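Local coordinates for protein adenine phosphoribosyltransferase, putative (Trypanosoma brucei brucei, PDB 5VN4) that probably makes AMP from adenine and 5-phospho-alpha-D-ribose 1-diphosphate, with release of diphosphate, in the purine salvage pathway, at residues Y18-K23 with F208-D213; V156-G161 with T187-T192. One frame throughout, in Å; residues are numbered along the deposited sequence. Where two conformers were deposited one is given.

Overall arrangement
Interaction 1 joins an N-terminal strand (18-21) to strand 208-213 in the buried interior of the fold; interaction 2, also largely buried, brings the phosphate-binding loop at 156-161 against the loop at 187-192. Both reach the same mixed sheet, and interaction 2 is nested along the chain within the loop closed by interaction 1. Their centres are about 12 Å apart, and they touch where the rings of Tyr18 and Phe208 pack on Thr192 and where Thr210 meets Ile157. Direct hydrogen bonds, mostly backbone, carry interaction 1, with one edge-to-face aromatic pair and apolar contacts. Interaction 2 relies on close glycine contacts, CA-H...O contacts and bridging waters, beside a bound ribose phosphate and adenine.

Interaction 1 (Y18-K23 with F208-D213); sequences YFTLSK and FVTLVD
Thr20 fastens strand 18-21 to the corner at which the chain 208-213 turns out of line. Its CB rests on the carbonyl of Thr210, 3.3 Å from Thr210 O. The branches then part: with OG1 swung anti to the backbone N (chi1 -168°), the hydroxyl donates to Thr210 O at 2.8 Å and also lies near Leu211 O, while methyl CG2 reaches toward Asp213 OD2, 3.8 Å off. Asp213 has its own partners in Arg28 and Thr215. A beta-branched residue with a hydroxyl suits this site, since it keeps an extended backbone and supplies a donor where the ladder breaks.

Before the break the pairing is regular: Phe19 N donates to Phe208 O (2.8 Å) and Phe19 O accepts from Thr210 N (3.0 Å). Leu211 then takes helical backbone angles, and Leu21 N bonds to Leu211 O (2.9 Å), leaving Thr210 O to the Thr20 hydroxyl. Apolar Leu21 closes this end by setting CD1 4.0 Å from Leu211 CB.

At the other end, Phe208 turns its ring edge toward the face of Tyr18, the planes 59° apart, and its CB lies over that face. Broad flat rings suit this side of the sheet, where both pack against Thr192 and Ile157. Thr210 OG1 sits in plane at the tyrosine's edge, near CE1. Phe19 and Val209 meet on the opposite side of the sheet through CB and CG2. Parallel pairing of 18-21 with 208-213 thus adds an N-terminal strand to the mixed sheet of this phosphoribosyltransferase.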
# COMPACT_ATOMS: atom_id res chain seq x y z
N TYR A 18 23.35 -4.32 -9.50
CA TYR A 18 22.77 -3.42 -8.50
C TYR A 18 22.91 -2.01 -9.06
O TYR A 18 24.02 -1.47 -9.11
CB TYR A 18 23.48 -3.56 -7.15
CG TYR A 18 22.62 -3.28 -5.93
CD1 TYR A 18 21.61 -2.33 -5.95
CD2 TYR A 18 22.83 -3.99 -4.74
CE1 TYR A 18 20.83 -2.09 -4.83
CE2 TYR A 18 22.06 -3.75 -3.61
CZ TYR A 18 21.06 -2.80 -3.66
OH TYR A 18 20.29 -2.56 -2.55
N PHE A 19 21.80 -1.44 -9.51
CA PHE A 19 21.77 -0.15 -10.19
C PHE A 19 21.08 0.89 -9.32
O PHE A 19 20.10 0.59 -8.64
CB PHE A 19 20.98 -0.25 -11.50
CG PHE A 19 21.60 -1.18 -12.52
CD1 PHE A 19 21.35 -2.55 -12.48
CD2 PHE A 19 22.42 -0.68 -13.52
CE1 PHE A 19 21.92 -3.40 -13.43
CE2 PHE A 19 22.98 -1.52 -14.47
CZ PHE A 19 22.73 -2.89 -14.42
N THR A 20 21.58 2.13 -9.38
CA THR A 20 20.98 3.25 -8.68
C THR A 20 21.17 4.50 -9.53
O THR A 20 21.96 4.51 -10.47
CB THR A 20 21.59 3.39 -7.28
OG1 THR A 20 20.82 4.31 -6.49
CG2 THR A 20 23.04 3.87 -7.35
N LEU A 21 20.41 5.55 -9.23
CA LEU A 21 20.54 6.76 -10.05
C LEU A 21 21.95 7.33 -9.96
O LEU A 21 22.62 7.22 -8.93
CB LEU A 21 19.53 7.82 -9.60
CG LEU A 21 18.07 7.58 -9.98
CD1 LEU A 21 17.19 8.56 -9.21
CD2 LEU A 21 17.86 7.72 -11.48
N SER A 22 22.39 7.96 -11.05
CA SER A 22 23.67 8.65 -11.04
C SER A 22 23.69 9.71 -9.94
O SER A 22 22.66 10.18 -9.46
CB SER A 22 23.91 9.32 -12.39
OG SER A 22 23.00 10.39 -12.57
N LYS A 23 24.91 10.09 -9.53
CA LYS A 23 25.06 11.05 -8.44
C LYS A 23 24.43 12.40 -8.77
O LYS A 23 23.90 13.08 -7.88
CB LYS A 23 26.53 11.25 -8.10
CG LYS A 23 27.22 10.02 -7.56
CD LYS A 23 28.60 10.39 -7.04
CE LYS A 23 29.37 9.18 -6.55
NZ LYS A 23 29.93 8.40 -7.69
N PHE A 208 18.73 -5.53 -9.97
CA PHE A 208 18.10 -4.76 -8.91
C PHE A 208 18.25 -3.28 -9.27
O PHE A 208 19.36 -2.83 -9.55
CB PHE A 208 18.80 -4.99 -7.57
CG PHE A 208 18.37 -6.25 -6.84
CD1 PHE A 208 18.20 -7.45 -7.51
CD2 PHE A 208 18.21 -6.22 -5.47
CE1 PHE A 208 17.83 -8.60 -6.80
CE2 PHE A 208 17.85 -7.35 -4.76
CZ PHE A 208 17.66 -8.55 -5.42
N VAL A 209 17.15 -2.54 -9.23
CA VAL A 209 17.15 -1.12 -9.55
C VAL A 209 16.53 -0.38 -8.37
O VAL A 209 15.32 -0.50 -8.13
CB VAL A 209 16.37 -0.83 -10.84
CG1 VAL A 209 16.26 0.67 -11.09
CG2 VAL A 209 17.02 -1.55 -12.03
N THR A 210 17.34 0.35 -7.61
CA THR A 210 16.84 1.15 -6.50
C THR A 210 17.21 2.60 -6.76
O THR A 210 18.39 2.92 -6.89
CB THR A 210 17.41 0.68 -5.16
OG1 THR A 210 18.84 0.77 -5.16
CG2 THR A 210 17.00 -0.76 -4.87
N LEU A 211 16.20 3.47 -6.84
CA LEU A 211 16.43 4.82 -7.35
C LEU A 211 17.52 5.55 -6.58
O LEU A 211 18.43 6.14 -7.19
CB LEU A 211 15.13 5.61 -7.37
CG LEU A 211 14.07 5.05 -8.32
CD1 LEU A 211 12.88 6.01 -8.41
CD2 LEU A 211 14.65 4.76 -9.70
N VAL A 212 17.44 5.56 -5.25
CA VAL A 212 18.54 6.14 -4.48
C VAL A 212 19.17 5.08 -3.58
O VAL A 212 18.77 3.90 -3.62
CB VAL A 212 18.16 7.46 -3.76
CG1 VAL A 212 17.80 8.53 -4.79
CG2 VAL A 212 17.03 7.25 -2.77
N ASP A 213 20.17 5.49 -2.81
CA ASP A 213 21.00 4.56 -2.05
C ASP A 213 21.33 5.20 -0.71
O ASP A 213 20.79 6.26 -0.35
CB ASP A 213 22.25 4.16 -2.86
CG ASP A 213 23.17 5.33 -3.15
OD1 ASP A 213 22.92 6.44 -2.62
OD2 ASP A 213 24.16 5.13 -3.89

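Interaction 2 (V156-G161 with T187-T192). With HSX (5-O-phosphono-alpha-D-ribofuranose), chain D; ADE (adenine), chain C.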
# COMPACT_ATOMS: atom_id res chain seq x y z
N VAL A 156 12.29 -0.30 0.20
CA VAL A 156 13.69 -0.43 0.60
C VAL A 156 14.16 -1.85 0.30
O VAL A 156 13.44 -2.82 0.57
CB VAL A 156 13.86 -0.13 2.10
CG1 VAL A 156 15.32 -0.34 2.54
CG2 VAL A 156 13.40 1.29 2.42
N ILE A 157 15.37 -1.97 -0.24
CA ILE A 157 16.10 -3.23 -0.29
C ILE A 157 17.31 -3.08 0.61
O ILE A 157 18.18 -2.22 0.37
CB ILE A 157 16.50 -3.61 -1.73
CG1 ILE A 157 15.25 -3.76 -2.61
CG2 ILE A 157 17.30 -4.92 -1.70
CD1 ILE A 157 15.52 -3.95 -4.06
N ALA A 158 17.35 -3.88 1.68
CA ALA A 158 18.40 -3.80 2.68
C ALA A 158 19.17 -5.11 2.61
O ALA A 158 20.04 -5.27 1.73
CB ALA A 158 17.82 -3.45 4.05
N THR A 159 18.88 -6.10 3.46
CA THR A 159 19.55 -7.39 3.37
C THR A 159 19.11 -8.19 2.15
O THR A 159 19.80 -9.15 1.78
CB THR A 159 19.28 -8.24 4.61
OG1 THR A 159 17.90 -8.62 4.64
CG2 THR A 159 19.66 -7.52 5.87
N GLY A 160 17.97 -7.86 1.54
CA GLY A 160 17.45 -8.68 0.47
C GLY A 160 16.67 -9.89 0.92
O GLY A 160 16.24 -10.68 0.07
N GLY A 161 16.44 -10.05 2.23
CA GLY A 161 15.62 -11.15 2.70
C GLY A 161 14.19 -11.08 2.20
O GLY A 161 13.60 -12.09 1.81
N THR A 187 23.36 -0.40 -0.38
CA THR A 187 24.22 -1.30 -1.15
C THR A 187 25.28 -1.96 -0.30
O THR A 187 25.74 -3.05 -0.64
CB THR A 187 24.82 -0.60 -2.37
OG1 THR A 187 25.81 0.35 -1.96
CG2 THR A 187 23.74 0.11 -3.18
N PHE A 188 25.67 -1.34 0.82
CA PHE A 188 26.67 -1.96 1.69
C PHE A 188 26.18 -3.27 2.28
O PHE A 188 27.01 -4.08 2.72
CB PHE A 188 27.12 -0.98 2.78
CG PHE A 188 26.04 -0.56 3.73
CD1 PHE A 188 25.80 -1.27 4.90
CD2 PHE A 188 25.27 0.57 3.48
CE1 PHE A 188 24.80 -0.87 5.79
CE2 PHE A 188 24.27 0.98 4.36
CZ PHE A 188 24.04 0.25 5.51
N LEU A 189 24.87 -3.51 2.30
CA LEU A 189 24.31 -4.78 2.76
C LEU A 189 24.26 -5.84 1.67
O LEU A 189 23.89 -6.99 1.97
CB LEU A 189 22.92 -4.57 3.37
CG LEU A 189 22.89 -3.66 4.62
CD1 LEU A 189 21.45 -3.43 5.07
CD2 LEU A 189 23.70 -4.25 5.75
N LYS A 190 24.59 -5.49 0.43
CA LYS A 190 24.68 -6.46 -0.67
C LYS A 190 23.41 -7.31 -0.77
O LYS A 190 23.45 -8.54 -0.81
CB LYS A 190 25.95 -7.31 -0.55
CG LYS A 190 27.23 -6.47 -0.57
CD LYS A 190 28.48 -7.32 -0.48
CE LYS A 190 29.73 -6.45 -0.43
NZ LYS A 190 29.84 -5.55 -1.62
N GLY A 191 22.26 -6.62 -0.81
CA GLY A 191 20.96 -7.27 -0.83
C GLY A 191 20.62 -8.01 -2.10
O GLY A 191 19.62 -8.72 -2.13
N THR A 192 21.44 -7.88 -3.15
CA THR A 192 21.31 -8.74 -4.31
C THR A 192 21.67 -10.18 -4.00
O THR A 192 21.21 -11.09 -4.70
CB THR A 192 22.28 -8.26 -5.40
OG1 THR A 192 23.51 -7.89 -4.76
CG2 THR A 192 21.73 -7.06 -6.19
C1 HSX D . 10.91 -3.38 5.30
O4 HSX D . 11.92 -4.39 5.14
C2 HSX D . 10.86 -2.72 3.94
O2 HSX D . 9.61 -2.05 3.71
C3 HSX D . 11.11 -3.87 3.00
O3 HSX D . 9.92 -4.67 2.83
C4 HSX D . 12.13 -4.70 3.76
C5 HSX D . 13.57 -4.40 3.36
O5 HSX D . 14.49 -5.07 4.22
P' HSX D . 15.28 -6.41 3.75
O1X HSX D . 14.30 -7.57 3.75
O2X HSX D . 15.85 -6.12 2.39
O3X HSX D . 16.35 -6.54 4.82
O1 HSX D . 9.66 -3.99 5.61
N9 ADE C . 13.47 -1.67 5.87
C8 ADE C . 14.61 -2.38 6.10
N7 ADE C . 15.63 -1.63 6.47
C5 ADE C . 15.12 -0.35 6.48
C6 ADE C . 15.70 0.91 6.78
N6 ADE C . 16.99 1.07 7.15
N1 ADE C . 14.91 1.99 6.69
C2 ADE C . 13.63 1.83 6.32
N3 ADE C . 12.98 0.71 6.02
C4 ADE C . 13.79 -0.36 6.11
O HOH W 1 21.18 -3.98 -0.36
O HOH W 2 17.77 -10.75 -2.41
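Val156 covers one face of the flat adenine ring, while Ala158, which packs against Leu189, sets its CB beside the N7 edge, on that same side and below the ring plane, 3.7 Å from adenine N7. Val156 spreads CG1 beneath C4 and C5 and CG2 beneath N3, so the two methyls of valine make an apolar floor for the base. The base is also hydrogen-bonded to Arg49 O, Ala51 N, Arg90 NH1 and Glu128 OE1.

Toward the other segment, Leu189 CD1 meets Ala158 CB at 3.8 Å, and Leu189 CB covers Ala158 O. Beyond them two glycines let the backbones close in, with Gly160 CA only 4.0 Å from Gly191 CA. Bare CA-H groups then serve as weak donors: Gly191 CA faces Ala158 O and Thr159 O, and Gly160 CA faces Gly191 O at 3.4 Å. Water fills in for direct bonds, one molecule linking Ala158 O to Gly191 N and a second donating to both Gly160 O and Gly191 O. Glycine also permits the positive phi of Gly160 (82°), the N-cap of helix 161-172.

The opposite side of the loop holds the ribose phosphate. Ala158 N and Gly160 N both donate to HSX O2X, and Thr159 N to O3X. Thr159 OG1 donates to HSX O3X at 2.6 Å. That hydroxyl, placed between the backbone N and carbonyl carbon (chi1 68°), also accepts from Gly161 N, forming an ST turn that fixes its rotation.

This is the phosphate loop of type I phosphoribosyltransferases. Its own donors to the phosphate are neutral N-H and hydroxyl groups, probably helped by the helix start, while the peptides of Thr159 N and Gly160 N turn their carbonyls, Ala158 O and Thr159 O, to Gly191.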